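Local coordinates for probable transcriptional regulator, LysR family protein (Rhodococcus sp., PDB 2QL3) that probably acts as a DNA-binding transcription factor of the LysR family, of which only the C-terminal substrate-binding domain is present in this chain, at residues A[18-23]-A[57-62]; A[85-90]-A[149-154]; A[106-111]-A[116-121]; A[136-141]-A[156-161]; A[184-189]-A[199-204]. All coordinates share one frame; numbering follows the deposited sequence.

Interaction 1. Residues A[18-23]-A[57-62]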
# COMPACT_ATOMS: atom_id res chain seq x y z
N THR A 18 -9.35 3.41 -0.20
CA THR A 18 -10.00 4.53 0.46
C THR A 18 -11.35 4.80 -0.18
O THR A 18 -12.37 4.94 0.53
CB THR A 18 -9.14 5.80 0.43
OG1 THR A 18 -8.75 6.04 -0.92
CG2 THR A 18 -7.86 5.58 1.19
N ILE A 19 -11.37 4.88 -1.52
CA ILE A 19 -12.58 5.24 -2.23
C ILE A 19 -13.33 4.05 -2.92
O ILE A 19 -14.57 3.93 -2.86
CB ILE A 19 -12.24 6.43 -3.19
CG1 ILE A 19 -12.40 7.71 -2.34
CG2 ILE A 19 -13.17 6.49 -4.33
CD1 ILE A 19 -11.60 8.91 -2.81
N LEU A 20 -12.54 3.16 -3.49
CA LEU A 20 -13.01 2.08 -4.30
C LEU A 20 -13.82 0.99 -3.59
O LEU A 20 -14.77 0.52 -4.16
CB LEU A 20 -11.88 1.47 -5.07
CG LEU A 20 -11.62 2.01 -6.48
CD1 LEU A 20 -12.73 1.65 -7.48
CD2 LEU A 20 -11.35 3.49 -6.41
N PRO A 21 -13.43 0.59 -2.37
CA PRO A 21 -14.16 -0.54 -1.75
C PRO A 21 -15.66 -0.34 -1.65
O PRO A 21 -16.40 -1.20 -2.13
CB PRO A 21 -13.52 -0.68 -0.39
CG PRO A 21 -12.04 -0.14 -0.63
CD PRO A 21 -12.31 1.06 -1.53
N SER A 22 -16.13 0.79 -1.08
CA SER A 22 -17.57 0.99 -0.94
C SER A 22 -18.28 1.22 -2.27
O SER A 22 -19.42 0.84 -2.42
CB SER A 22 -17.95 2.10 0.07
OG SER A 22 -17.29 3.30 -0.27
N MSE A 23 -17.60 1.89 -3.20
CA MSE A 23 -18.12 2.09 -4.55
C MSE A 23 -18.41 0.77 -5.22
O MSE A 23 -19.47 0.58 -5.72
CB MSE A 23 -17.07 2.81 -5.42
CG MSE A 23 -17.37 4.21 -5.74
SE MSE A 23 -16.03 4.89 -7.05
CE MSE A 23 -15.76 3.34 -7.97
N VAL A 57 -13.79 3.22 -17.35
CA VAL A 57 -13.74 4.40 -16.50
C VAL A 57 -12.53 4.29 -15.58
O VAL A 57 -11.93 3.22 -15.44
CB VAL A 57 -15.05 4.61 -15.65
CG1 VAL A 57 -16.28 4.78 -16.55
CG2 VAL A 57 -15.28 3.45 -14.69
N ALA A 58 -12.14 5.43 -15.02
CA ALA A 58 -11.02 5.53 -14.07
C ALA A 58 -11.48 6.42 -12.89
O ALA A 58 -12.23 7.43 -13.09
CB ALA A 58 -9.81 6.16 -14.78
N ILE A 59 -11.08 6.03 -11.69
CA ILE A 59 -11.23 6.86 -10.52
C ILE A 59 -9.85 7.43 -10.24
O ILE A 59 -8.91 6.69 -9.96
CB ILE A 59 -11.68 6.07 -9.30
CG1 ILE A 59 -12.99 5.28 -9.61
CG2 ILE A 59 -11.82 6.98 -8.08
CD1 ILE A 59 -14.14 6.11 -10.06
N VAL A 60 -9.72 8.76 -10.35
CA VAL A 60 -8.39 9.39 -10.30
C VAL A 60 -8.41 10.72 -9.58
O VAL A 60 -9.45 11.35 -9.44
CB VAL A 60 -7.77 9.62 -11.73
CG1 VAL A 60 -7.39 8.32 -12.34
CG2 VAL A 60 -8.72 10.38 -12.66
N TYR A 61 -7.24 11.19 -9.14
CA TYR A 61 -7.14 12.59 -8.79
C TYR A 61 -7.16 13.44 -10.05
O TYR A 61 -6.52 13.11 -11.05
CB TYR A 61 -5.86 12.92 -8.03
CG TYR A 61 -5.54 12.10 -6.81
CD1 TYR A 61 -6.29 12.21 -5.63
CD2 TYR A 61 -4.43 11.25 -6.80
CE1 TYR A 61 -5.94 11.51 -4.48
CE2 TYR A 61 -4.10 10.50 -5.65
CZ TYR A 61 -4.86 10.65 -4.50
OH TYR A 61 -4.54 9.94 -3.35
N ASP A 62 -7.86 14.57 -10.02
CA ASP A 62 -7.86 15.49 -11.15
C ASP A 62 -6.62 16.35 -11.03
O ASP A 62 -6.69 17.52 -10.59
CB ASP A 62 -9.14 16.33 -11.11
CG ASP A 62 -9.32 17.24 -12.32
OD1 ASP A 62 -8.63 17.14 -13.38
OD2 ASP A 62 -10.19 18.10 -12.18
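I59, pointing from strand 57-61, packs against I19, L20 and M23 where helix 20-30 begins; strand and helix belong to one lobe of the LysR substrate-binding domain, an alpha/beta fold of the periplasmic-binding-protein type. The isoleucine divides its branches: CG2 lies against I19 and L20, and the CG1-CD1 arm goes to M23. With CG1 beside its own backbone N (chi1 -55°) and CG2 anti to that N, the two arms part, one toward the helix start, the other toward M23 further along. I59 CG2 meets I19 CG2 at 4.0 Å, the two side chains crossing at a slant. L20 runs past I59 in the reverse sense, so that L20 CD2 comes 3.9 Å from I59 CB, close to the branch point itself. M23, a selenomethionine, reaches out tip to tip toward the CG1 arm: its chain bends at the last torsion (chi3 34°), and SE of M23 settles 3.8 Å from I59 CD1. A beta-branched residue suits the strand and offers two arms to the helix, while the long, pliant M23 can curl round the far one. All of the meeting atoms are apolar, as befits this buried layer, and I59 is also touched by C11 of strand 5-11 and V186 of strand 182-189. The bend in M23 brings a second atom into play, its terminal CE, which lies 3.8 Å from I59 CG1.

Interaction 2. Residues A[85-90]-A[149-154]; sequences AEHPLA and LGWTLL
H87 turns its imidazole toward G150 and W151, and these three residues make up the whole of a small contact. The closer part is the approach of the H87 ring to W151 CB, the two side chains meeting obliquely with neither ring lying flat on the other. W151 keeps its CG between the backbone N and the carbonyl carbon (chi1 59°), which carries the indole away from H87 after CB has made the contact. Beside it, G150 has a backbone conformation (phi 166°, psi -160°) in which any CB would collide with the carbonyl oxygen before it, which explains the glycine. The looser side is the loop itself. A tight backbone turn, with A90 N bonded to H87 O at 2.7 Å, folds it back; E86 and P88 on this side are exposed, and P88 CD covers one face of the imidazole near its rim. A histidine, whose flat ring can pack while its nitrogens tolerate water, suits such a border. The indole is anchored further in: W151 NE1 donates to H104 O, while the ring of H104 also meets that of H87. W151 packs on L83 of strand 69-84 and M106 of strand 106-109, while helix 138-147 packs against T152 and L154.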
# COMPACT_ATOMS: atom_id res chain seq x y z
N ALA A 85 3.77 11.23 16.67
CA ALA A 85 3.32 11.79 17.94
C ALA A 85 4.44 12.48 18.75
O ALA A 85 4.15 13.35 19.56
CB ALA A 85 2.65 10.73 18.79
N GLU A 86 5.68 12.06 18.51
CA GLU A 86 6.88 12.62 19.17
C GLU A 86 7.53 13.72 18.32
O GLU A 86 8.58 14.28 18.70
CB GLU A 86 7.89 11.50 19.43
CG GLU A 86 7.41 10.48 20.45
CD GLU A 86 8.35 9.29 20.61
OE1 GLU A 86 9.51 9.35 20.16
OE2 GLU A 86 7.94 8.29 21.20
N HIS A 87 6.94 14.02 17.16
CA HIS A 87 7.48 15.04 16.29
C HIS A 87 7.55 16.43 16.97
O HIS A 87 6.58 16.85 17.62
CB HIS A 87 6.72 15.12 14.98
CG HIS A 87 7.40 15.96 13.95
ND1 HIS A 87 8.11 15.42 12.90
CD2 HIS A 87 7.48 17.31 13.80
CE1 HIS A 87 8.61 16.39 12.16
NE2 HIS A 87 8.22 17.54 12.67
N PRO A 88 8.69 17.13 16.82
CA PRO A 88 8.87 18.50 17.27
C PRO A 88 7.59 19.34 17.06
O PRO A 88 7.10 19.97 18.00
CB PRO A 88 9.99 19.00 16.37
CG PRO A 88 10.86 17.80 16.22
CD PRO A 88 9.91 16.62 16.17
N LEU A 89 7.01 19.31 15.86
CA LEU A 89 5.85 20.16 15.62
C LEU A 89 4.50 19.52 16.01
O LEU A 89 3.45 20.08 15.69
CB LEU A 89 5.83 20.65 14.16
CG LEU A 89 6.70 21.86 13.84
CD1 LEU A 89 8.19 21.60 13.97
CD2 LEU A 89 6.35 22.36 12.47
N ALA A 90 4.50 18.37 16.69
CA ALA A 90 3.20 17.67 16.93
C ALA A 90 2.39 18.29 18.05
O ALA A 90 1.19 18.05 18.14
CB ALA A 90 3.39 16.18 17.19
N LEU A 149 10.36 8.79 11.51
CA LEU A 149 11.38 8.93 10.47
C LEU A 149 11.25 10.20 9.60
O LEU A 149 12.15 10.51 8.78
CB LEU A 149 11.36 7.66 9.59
CG LEU A 149 11.79 6.36 10.26
CD1 LEU A 149 11.42 5.19 9.36
CD2 LEU A 149 13.31 6.37 10.43
N GLY A 150 10.13 10.91 9.73
CA GLY A 150 10.01 12.27 9.24
C GLY A 150 8.53 12.74 9.22
O GLY A 150 7.72 12.24 9.95
N TRP A 151 8.23 13.78 8.43
CA TRP A 151 6.87 14.27 8.27
C TRP A 151 6.48 13.97 6.83
O TRP A 151 7.36 13.87 5.95
CB TRP A 151 6.81 15.78 8.56
CG TRP A 151 7.69 16.66 7.68
CD1 TRP A 151 8.99 17.04 7.93
CD2 TRP A 151 7.34 17.27 6.43
NE1 TRP A 151 9.46 17.85 6.93
CE2 TRP A 151 8.48 17.99 5.98
CE3 TRP A 151 6.18 17.26 5.63
CZ2 TRP A 151 8.48 18.71 4.79
CZ3 TRP A 151 6.19 18.00 4.46
CH2 TRP A 151 7.33 18.72 4.04
N THR A 152 5.18 13.87 6.55
CA THR A 152 4.76 13.80 5.17
C THR A 152 3.61 14.73 4.82
O THR A 152 3.07 15.42 5.67
CB THR A 152 4.46 12.33 4.69
OG1 THR A 152 4.54 12.29 3.25
CG2 THR A 152 3.07 11.81 5.21
N LEU A 153 3.24 14.74 3.56
CA LEU A 153 1.93 15.29 3.21
C LEU A 153 1.17 14.33 2.35
O LEU A 153 1.74 13.69 1.47
CB LEU A 153 2.05 16.67 2.56
CG LEU A 153 2.81 17.02 1.30
CD1 LEU A 153 1.80 17.19 0.18
CD2 LEU A 153 3.54 18.33 1.50
N LEU A 154 -0.13 14.23 2.63
CA LEU A 154 -1.03 13.23 2.04
C LEU A 154 -2.35 13.87 1.65
O LEU A 154 -2.84 14.79 2.31
CB LEU A 154 -1.28 12.06 3.02
CG LEU A 154 -0.10 11.13 3.45
CD1 LEU A 154 -0.53 10.22 4.56
CD2 LEU A 154 0.62 10.32 2.31

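Interaction 3. Residues A[106-111]-A[116-121]; sequences MVLLDA and NHAMDV
M106 opens strand 106-109 with a side chain aimed at A118 of helix 114-125. This selenomethionine is stretched out, all three torsions near anti, so its terminal CE arrives 4.4 Å from A118 CB, a light touch at the end of a long reach. M106 is also packed against W151 and L153, so its length serves neighbours on the helix and in segment 149-154 at once. V107 follows the strand's alternation and faces the other side, where F144 and V145 of helix 138-147 receive it. L108 returns to the helix and carries most of the contact from the strand. Its CG stands anti to the backbone N (chi1 171°), which carries the branch point out toward the helix, where the two methyls divide: CD1 of L108 faces A118 CB at 4.3 Å, while L108 CD2 meets CE of M119 at 3.7 Å. The M119 chain is bent at chi2 (-44°) and comes in across the leucine at about a right angle; M119 is partly exposed and closes the edge of the contact. Alanine suits the middle of the helix face because its short CB allows the backbones to approach, L108 CA and A118 CA being 8.1 Å apart. L109 packs instead on F138 and L154. After it the strand ends and polar chemistry takes over: D110 forms a salt bridge with R134 through OD2 and a hydrogen bond with T115 through OD1. The strand and helix axes lie 9.2 Å apart and run at 139°, the helix returning over the sheet as the crossover of a beta-alpha-beta unit that strand 131-135 completes.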
# COMPACT_ATOMS: atom_id res chain seq x y z
N MSE A 106 11.83 14.89 5.48
CA MSE A 106 10.55 14.49 4.98
C MSE A 106 10.54 13.03 4.50
O MSE A 106 11.54 12.54 4.03
CB MSE A 106 10.07 15.47 3.85
CG MSE A 106 8.65 15.16 3.32
SE MSE A 106 8.48 15.84 1.49
CE MSE A 106 6.47 15.68 1.28
N VAL A 107 9.39 12.35 4.65
CA VAL A 107 9.09 11.04 4.05
C VAL A 107 8.18 11.40 2.87
O VAL A 107 7.08 11.94 3.07
CB VAL A 107 8.33 10.08 5.03
CG1 VAL A 107 7.94 8.78 4.33
CG2 VAL A 107 9.16 9.74 6.23
N LEU A 108 8.67 11.18 1.66
CA LEU A 108 7.96 11.56 0.43
C LEU A 108 7.21 10.36 -0.16
O LEU A 108 7.79 9.29 -0.41
CB LEU A 108 8.96 12.12 -0.59
CG LEU A 108 8.47 12.37 -2.00
CD1 LEU A 108 7.64 13.59 -1.99
CD2 LEU A 108 9.61 12.56 -3.03
N LEU A 109 5.90 10.53 -0.35
CA LEU A 109 5.13 9.57 -1.14
C LEU A 109 5.39 9.86 -2.63
O LEU A 109 5.01 10.89 -3.15
CB LEU A 109 3.64 9.68 -0.81
CG LEU A 109 2.80 8.62 -1.59
CD1 LEU A 109 3.22 7.19 -1.17
CD2 LEU A 109 1.33 8.81 -1.41
N ASP A 110 6.13 8.99 -3.30
CA ASP A 110 6.44 9.27 -4.68
C ASP A 110 5.48 8.42 -5.50
O ASP A 110 5.83 7.31 -5.89
CB ASP A 110 7.88 8.89 -5.01
CG ASP A 110 8.26 9.24 -6.47
OD1 ASP A 110 7.38 9.62 -7.32
OD2 ASP A 110 9.46 9.13 -6.78
N ALA A 111 4.27 8.90 -5.72
CA ALA A 111 3.29 8.12 -6.50
C ALA A 111 2.59 9.09 -7.42
O ALA A 111 1.52 9.58 -7.06
CB ALA A 111 2.29 7.39 -5.56
N ASN A 116 4.62 15.28 -7.85
CA ASN A 116 4.72 16.66 -8.36
C ASN A 116 3.83 17.56 -7.54
O ASN A 116 4.17 18.71 -7.27
CB ASN A 116 4.30 16.79 -9.83
CG ASN A 116 5.29 16.20 -10.81
OD1 ASN A 116 6.34 15.65 -10.44
ND2 ASN A 116 4.98 16.36 -12.11
N HIS A 117 2.64 17.06 -7.17
CA HIS A 117 1.73 17.87 -6.34
C HIS A 117 2.48 18.31 -5.04
O HIS A 117 2.45 19.49 -4.65
CB HIS A 117 0.45 17.07 -5.96
CG HIS A 117 -0.48 17.85 -5.08
ND1 HIS A 117 -0.58 17.62 -3.72
CD2 HIS A 117 -1.26 18.93 -5.34
CE1 HIS A 117 -1.41 18.50 -3.19
NE2 HIS A 117 -1.84 19.30 -4.15
N ALA A 118 3.15 17.34 -4.41
CA ALA A 118 3.79 17.54 -3.13
C ALA A 118 4.97 18.51 -3.31
O ALA A 118 5.07 19.44 -2.54
CB ALA A 118 4.25 16.20 -2.49
N MSE A 119 5.81 18.31 -4.33
CA MSE A 119 6.92 19.26 -4.62
C MSE A 119 6.39 20.64 -4.95
O MSE A 119 7.03 21.65 -4.64
CB MSE A 119 7.79 18.81 -5.80
CG MSE A 119 8.61 17.57 -5.61
SE MSE A 119 9.52 17.46 -3.88
CE MSE A 119 10.67 15.91 -4.30
N ASP A 120 5.21 20.67 -5.59
CA ASP A 120 4.53 21.94 -5.95
C ASP A 120 4.09 22.70 -4.72
O ASP A 120 4.30 23.89 -4.64
CB ASP A 120 3.30 21.75 -6.92
CG ASP A 120 3.70 21.34 -8.38
OD1 ASP A 120 4.89 21.39 -8.75
OD2 ASP A 120 2.80 20.95 -9.17
N VAL A 121 3.51 22.01 -3.74
CA VAL A 121 3.07 22.70 -2.52
C VAL A 121 4.18 23.16 -1.56
O VAL A 121 4.05 24.20 -0.93
CB VAL A 121 1.82 22.02 -1.84
CG1 VAL A 121 1.30 20.82 -2.67
CG2 VAL A 121 2.02 21.70 -0.37

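Interaction 4. Residues A[136-141]-A[156-161]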
# COMPACT_ATOMS: atom_id res chain seq x y z
N ALA A 136 6.61 4.58 -2.88
CA ALA A 136 5.33 4.73 -3.61
C ALA A 136 4.13 4.13 -2.85
O ALA A 136 2.98 4.20 -3.31
CB ALA A 136 5.43 4.16 -5.06
N ASN A 137 4.39 3.60 -1.65
CA ASN A 137 3.40 2.91 -0.85
C ASN A 137 2.78 3.82 0.22
O ASN A 137 3.48 4.31 1.05
CB ASN A 137 4.01 1.70 -0.19
CG ASN A 137 2.95 0.77 0.43
OD1 ASN A 137 1.76 0.82 0.05
ND2 ASN A 137 3.36 -0.07 1.35
N PHE A 138 1.49 4.05 0.17
CA PHE A 138 0.83 5.01 1.07
C PHE A 138 1.04 4.65 2.51
O PHE A 138 1.33 5.51 3.33
CB PHE A 138 -0.66 5.06 0.72
CG PHE A 138 -1.41 6.21 1.27
CD1 PHE A 138 -1.64 7.33 0.49
CD2 PHE A 138 -2.05 6.11 2.50
CE1 PHE A 138 -2.43 8.42 0.97
CE2 PHE A 138 -2.81 7.18 2.97
CZ PHE A 138 -2.99 8.34 2.22
N GLU A 139 0.86 3.38 2.84
CA GLU A 139 1.00 2.96 4.24
C GLU A 139 2.45 2.99 4.69
O GLU A 139 2.71 3.24 5.86
CB GLU A 139 0.46 1.57 4.47
CG GLU A 139 0.45 1.17 5.97
CD GLU A 139 -0.36 2.13 6.87
OE1 GLU A 139 -0.16 2.09 8.11
OE2 GLU A 139 -1.18 2.94 6.37
N THR A 140 3.39 2.75 3.77
CA THR A 140 4.76 2.91 4.15
C THR A 140 5.04 4.36 4.59
O THR A 140 5.75 4.60 5.57
CB THR A 140 5.73 2.44 3.05
OG1 THR A 140 5.49 1.04 2.79
CG2 THR A 140 7.20 2.67 3.49
N ALA A 141 4.45 5.33 3.88
CA ALA A 141 4.65 6.72 4.24
C ALA A 141 4.08 6.97 5.63
O ALA A 141 4.74 7.57 6.44
CB ALA A 141 4.00 7.67 3.23
N GLN A 156 -5.10 12.00 1.27
CA GLN A 156 -6.19 11.31 1.90
C GLN A 156 -5.85 10.91 3.32
O GLN A 156 -4.69 10.82 3.72
CB GLN A 156 -6.55 10.07 1.10
CG GLN A 156 -6.80 10.34 -0.39
CD GLN A 156 -7.18 9.09 -1.05
OE1 GLN A 156 -6.33 8.41 -1.67
NE2 GLN A 156 -8.45 8.71 -0.89
N ARG A 157 -6.89 10.60 4.06
CA ARG A 157 -6.78 10.31 5.48
C ARG A 157 -7.57 9.05 5.83
O ARG A 157 -8.76 9.10 5.95
CB ARG A 157 -7.26 11.50 6.31
CG ARG A 157 -7.48 11.12 7.76
CD ARG A 157 -6.95 12.01 8.81
NE ARG A 157 -7.87 13.02 9.27
CZ ARG A 157 -7.98 13.50 10.52
NH1 ARG A 157 -8.85 14.47 10.74
NH2 ARG A 157 -7.29 13.04 11.56
N PRO A 158 -6.86 7.92 6.06
CA PRO A 158 -7.50 6.71 6.62
C PRO A 158 -8.36 7.05 7.83
O PRO A 158 -7.99 7.90 8.65
CB PRO A 158 -6.33 5.82 7.01
CG PRO A 158 -5.28 6.19 5.98
CD PRO A 158 -5.42 7.70 5.80
N ARG A 159 -9.47 6.34 7.97
CA ARG A 159 -10.42 6.67 9.04
C ARG A 159 -9.92 6.59 10.47
O ARG A 159 -10.40 7.34 11.34
CB ARG A 159 -11.74 5.89 8.87
CG ARG A 159 -12.96 6.87 8.89
CD ARG A 159 -14.20 6.41 8.13
NE ARG A 159 -14.54 7.24 6.97
CZ ARG A 159 -14.98 6.74 5.81
NH1 ARG A 159 -15.10 5.43 5.63
NH2 ARG A 159 -15.29 7.55 4.79
N VAL A 160 -8.97 5.67 10.72
CA VAL A 160 -8.35 5.48 12.02
C VAL A 160 -6.88 5.92 11.98
O VAL A 160 -6.12 5.39 11.19
CB VAL A 160 -8.47 4.01 12.48
CG1 VAL A 160 -8.04 3.84 13.92
CG2 VAL A 160 -9.88 3.59 12.40
N ASP A 161 -6.50 6.88 12.82
CA ASP A 161 -5.14 7.47 12.75
C ASP A 161 -4.03 6.55 13.32
O ASP A 161 -3.26 6.95 14.21
CB ASP A 161 -5.07 8.82 13.49
CG ASP A 161 -5.80 9.98 12.76
OD1 ASP A 161 -5.99 11.02 13.45
OD2 ASP A 161 -6.13 9.90 11.54
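F138 and Q156 bring the two backbones closest, 9.5 Å from F138 CA to Q156 CA. Residues 138-141 begin helix 138-147, with N137 at the N-cap position, whereas 156-158 run extended, without regular structure, past that helix end. The gap is bridged by the F138 ring. Its CG is anti to the backbone N (chi1 -165°), which sends the ring outward so that its edge meets the loop: CZ of F138 lies 3.4 Å from Q156 O, which sits in the ring plane, and F138 CE2 lies 3.9 Å from P158 CD, with P158 approaching from the opposite direction. Q156 adds its CB beside F138 CZ. Within each segment the local structure is fixed separately: N137 ND2 donates to T140 OG1 at 2.8 Å, tilted from the amide plane, and R157 NH2 pairs with D161 OD1 at 3.1 Å. Replacing F138 by an alanine would probably open a gap between helix start and loop, leaving P158 CD and the Q156 carbonyl without the ring edge they meet. A stiff apolar ring on each side, phenylalanine and proline, suits this buried place. Ring hydrogens carry a slight positive charge, so the edge-on meeting with the Q156 carbonyl is likely to be mildly favourable as well as close-fitting.

Interaction 5. Residues A[184-189]-A[199-204]; sequences VVVAWH and RAFIRF
I202 lays its CD1 methyl over one face of the W188 indole, a CH-pi contact in which CD1 of I202 stands 3.9 Å from the centroid of the W188 six-membered ring, 22° off the ring normal. The contact is the packing of a helix on a sheet in an alpha/beta lobe of periplasmic-binding-protein type: strand 184-189 and helix 199-204 have axes 9.8 Å apart and run nearly antiparallel, at 159°. W188 holds its CG between the backbone N and the carbonyl carbon (chi1 63°), which presents the flat of the indole to the helix. The isoleucine crosses it at about a right angle and uses both arms: CD1 of I202 approaches W188 CE3 to 3.6 Å, while I202 CG2 reaches the outer rim, 3.8 Å from W188 CZ3. A branched aliphatic chain suits this task, since its methyls can spread over a broad ring. A serine in place of W188 would probably take away the indole face under I202 CD1 and CG2 and open a gap between strand and helix. Two residues earlier along the strand, V186 points to the same helix and shares I202 with the tryptophan, V186 CG2 lying 4.3 Å from I202 CG1. F201, buried next to I202, also packs on M23 and meets the ring of F27 edge-to-face. On the outer side a phosphate, probably from the crystallisation liquor, lies near R199 and R203, at long and weak range. Toward V186 the F201 ring presents its edge, with CE2 of F201 4.4 Å from V186 CG2.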
# COMPACT_ATOMS: atom_id res chain seq x y z
N VAL A 184 -11.01 14.28 -6.40
CA VAL A 184 -11.09 12.95 -6.89
C VAL A 184 -12.29 12.91 -7.84
O VAL A 184 -13.43 13.31 -7.50
CB VAL A 184 -11.24 11.99 -5.73
CG1 VAL A 184 -11.28 10.50 -6.21
CG2 VAL A 184 -10.08 12.19 -4.73
N VAL A 185 -12.02 12.43 -9.06
CA VAL A 185 -13.03 12.35 -10.13
C VAL A 185 -13.27 10.90 -10.62
O VAL A 185 -12.40 10.04 -10.50
CB VAL A 185 -12.63 13.25 -11.31
CG1 VAL A 185 -12.52 14.75 -10.84
CG2 VAL A 185 -11.28 12.77 -11.98
N VAL A 186 -14.48 10.64 -11.13
CA VAL A 186 -14.70 9.56 -12.13
C VAL A 186 -14.41 10.09 -13.55
O VAL A 186 -14.85 11.19 -13.91
CB VAL A 186 -16.10 8.88 -12.02
CG1 VAL A 186 -17.29 9.87 -12.36
CG2 VAL A 186 -16.17 7.60 -12.92
N ALA A 187 -13.61 9.38 -14.33
CA ALA A 187 -13.22 9.88 -15.64
C ALA A 187 -13.42 8.87 -16.75
O ALA A 187 -13.44 7.67 -16.52
CB ALA A 187 -11.71 10.37 -15.60
N TRP A 188 -13.65 9.36 -17.95
CA TRP A 188 -13.73 8.51 -19.13
C TRP A 188 -13.33 9.34 -20.32
O TRP A 188 -13.32 10.54 -20.25
CB TRP A 188 -15.13 7.93 -19.33
CG TRP A 188 -16.21 8.96 -19.59
CD1 TRP A 188 -16.69 9.35 -20.80
CD2 TRP A 188 -16.89 9.75 -18.61
NE1 TRP A 188 -17.66 10.33 -20.64
CE2 TRP A 188 -17.81 10.59 -19.30
CE3 TRP A 188 -16.82 9.82 -17.20
CZ2 TRP A 188 -18.67 11.47 -18.64
CZ3 TRP A 188 -17.67 10.70 -16.53
CH2 TRP A 188 -18.58 11.52 -17.26
N HIS A 189 -13.01 8.70 -21.43
CA HIS A 189 -12.49 9.42 -22.59
C HIS A 189 -13.64 10.04 -23.43
O HIS A 189 -14.60 9.36 -23.75
CB HIS A 189 -11.67 8.39 -23.37
CG HIS A 189 -10.73 8.97 -24.37
ND1 HIS A 189 -11.15 9.54 -25.55
CD2 HIS A 189 -9.37 8.97 -24.41
CE1 HIS A 189 -10.09 9.90 -26.26
NE2 HIS A 189 -9.00 9.56 -25.59
N ARG A 199 -22.19 3.81 -18.19
CA ARG A 199 -23.08 4.92 -17.92
C ARG A 199 -23.81 4.72 -16.57
O ARG A 199 -23.90 5.65 -15.75
CB ARG A 199 -24.06 5.05 -19.07
CG ARG A 199 -24.22 6.43 -19.46
CD ARG A 199 -24.47 6.50 -20.93
NE ARG A 199 -25.84 6.87 -21.18
CZ ARG A 199 -26.29 8.12 -21.30
NH1 ARG A 199 -25.46 9.16 -21.20
NH2 ARG A 199 -27.58 8.34 -21.55
N ALA A 200 -24.32 3.51 -16.32
CA ALA A 200 -24.97 3.22 -15.04
C ALA A 200 -24.01 3.44 -13.88
O ALA A 200 -24.41 3.98 -12.84
CB ALA A 200 -25.59 1.80 -14.98
N PHE A 201 -22.73 3.06 -14.11
CA PHE A 201 -21.68 3.24 -13.08
C PHE A 201 -21.42 4.73 -12.73
O PHE A 201 -21.43 5.12 -11.55
CB PHE A 201 -20.38 2.54 -13.47
CG PHE A 201 -19.33 2.62 -12.44
CD1 PHE A 201 -19.24 1.65 -11.46
CD2 PHE A 201 -18.38 3.66 -12.43
CE1 PHE A 201 -18.26 1.67 -10.49
CE2 PHE A 201 -17.39 3.69 -11.44
CZ PHE A 201 -17.36 2.68 -10.44
N ILE A 202 -21.22 5.53 -13.77
CA ILE A 202 -21.00 6.92 -13.64
C ILE A 202 -22.19 7.61 -12.92
O ILE A 202 -21.96 8.40 -12.01
CB ILE A 202 -20.73 7.59 -15.02
CG1 ILE A 202 -19.42 7.03 -15.63
CG2 ILE A 202 -20.76 9.15 -14.90
CD1 ILE A 202 -19.26 7.17 -17.19
N ARG A 203 -23.42 7.29 -13.31
CA ARG A 203 -24.61 7.91 -12.71
C ARG A 203 -24.72 7.46 -11.24
O ARG A 203 -25.10 8.24 -10.38
CB ARG A 203 -25.92 7.61 -13.51
CG ARG A 203 -25.97 8.16 -14.95
CD ARG A 203 -27.32 7.79 -15.60
NE ARG A 203 -27.50 8.16 -17.02
CZ ARG A 203 -28.41 7.59 -17.83
NH1 ARG A 203 -29.19 6.61 -17.38
NH2 ARG A 203 -28.55 7.97 -19.10
N PHE A 204 -24.38 6.20 -10.98
CA PHE A 204 -24.53 5.61 -9.66
C PHE A 204 -23.53 6.22 -8.67
O PHE A 204 -23.91 6.57 -7.54
CB PHE A 204 -24.48 4.08 -9.72
CG PHE A 204 -24.61 3.41 -8.33
CD1 PHE A 204 -25.86 3.12 -7.80
CD2 PHE A 204 -23.49 3.11 -7.59
CE1 PHE A 204 -26.00 2.51 -6.51
CE2 PHE A 204 -23.60 2.52 -6.31
CZ PHE A 204 -24.88 2.23 -5.77

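In the fold
Interactions 1 and 5 share one lobe and are joined directly: strands 57-61 and 182-189 pair antiparallel in the sheet, and M23 packs on F201. Both are apolar helix-on-sheet contacts, but interaction 1 is buried nearer the chain's centre, whereas interaction 5 lies further out, with W188 partly exposed and its indole face added. Interactions 2 and 3 lie in the other lobe. Interaction 3 is its buried beta-alpha-beta core, and W151 and T152 of interaction 2 bind the backbone of V107 there; interaction 2 is small, with a histidine bordering solvent. Interaction 4 starts from this lobe, F138 touching L109 and L154, and reaches the first through Q156, near T18 and Y61; its loop also meets the second subunit.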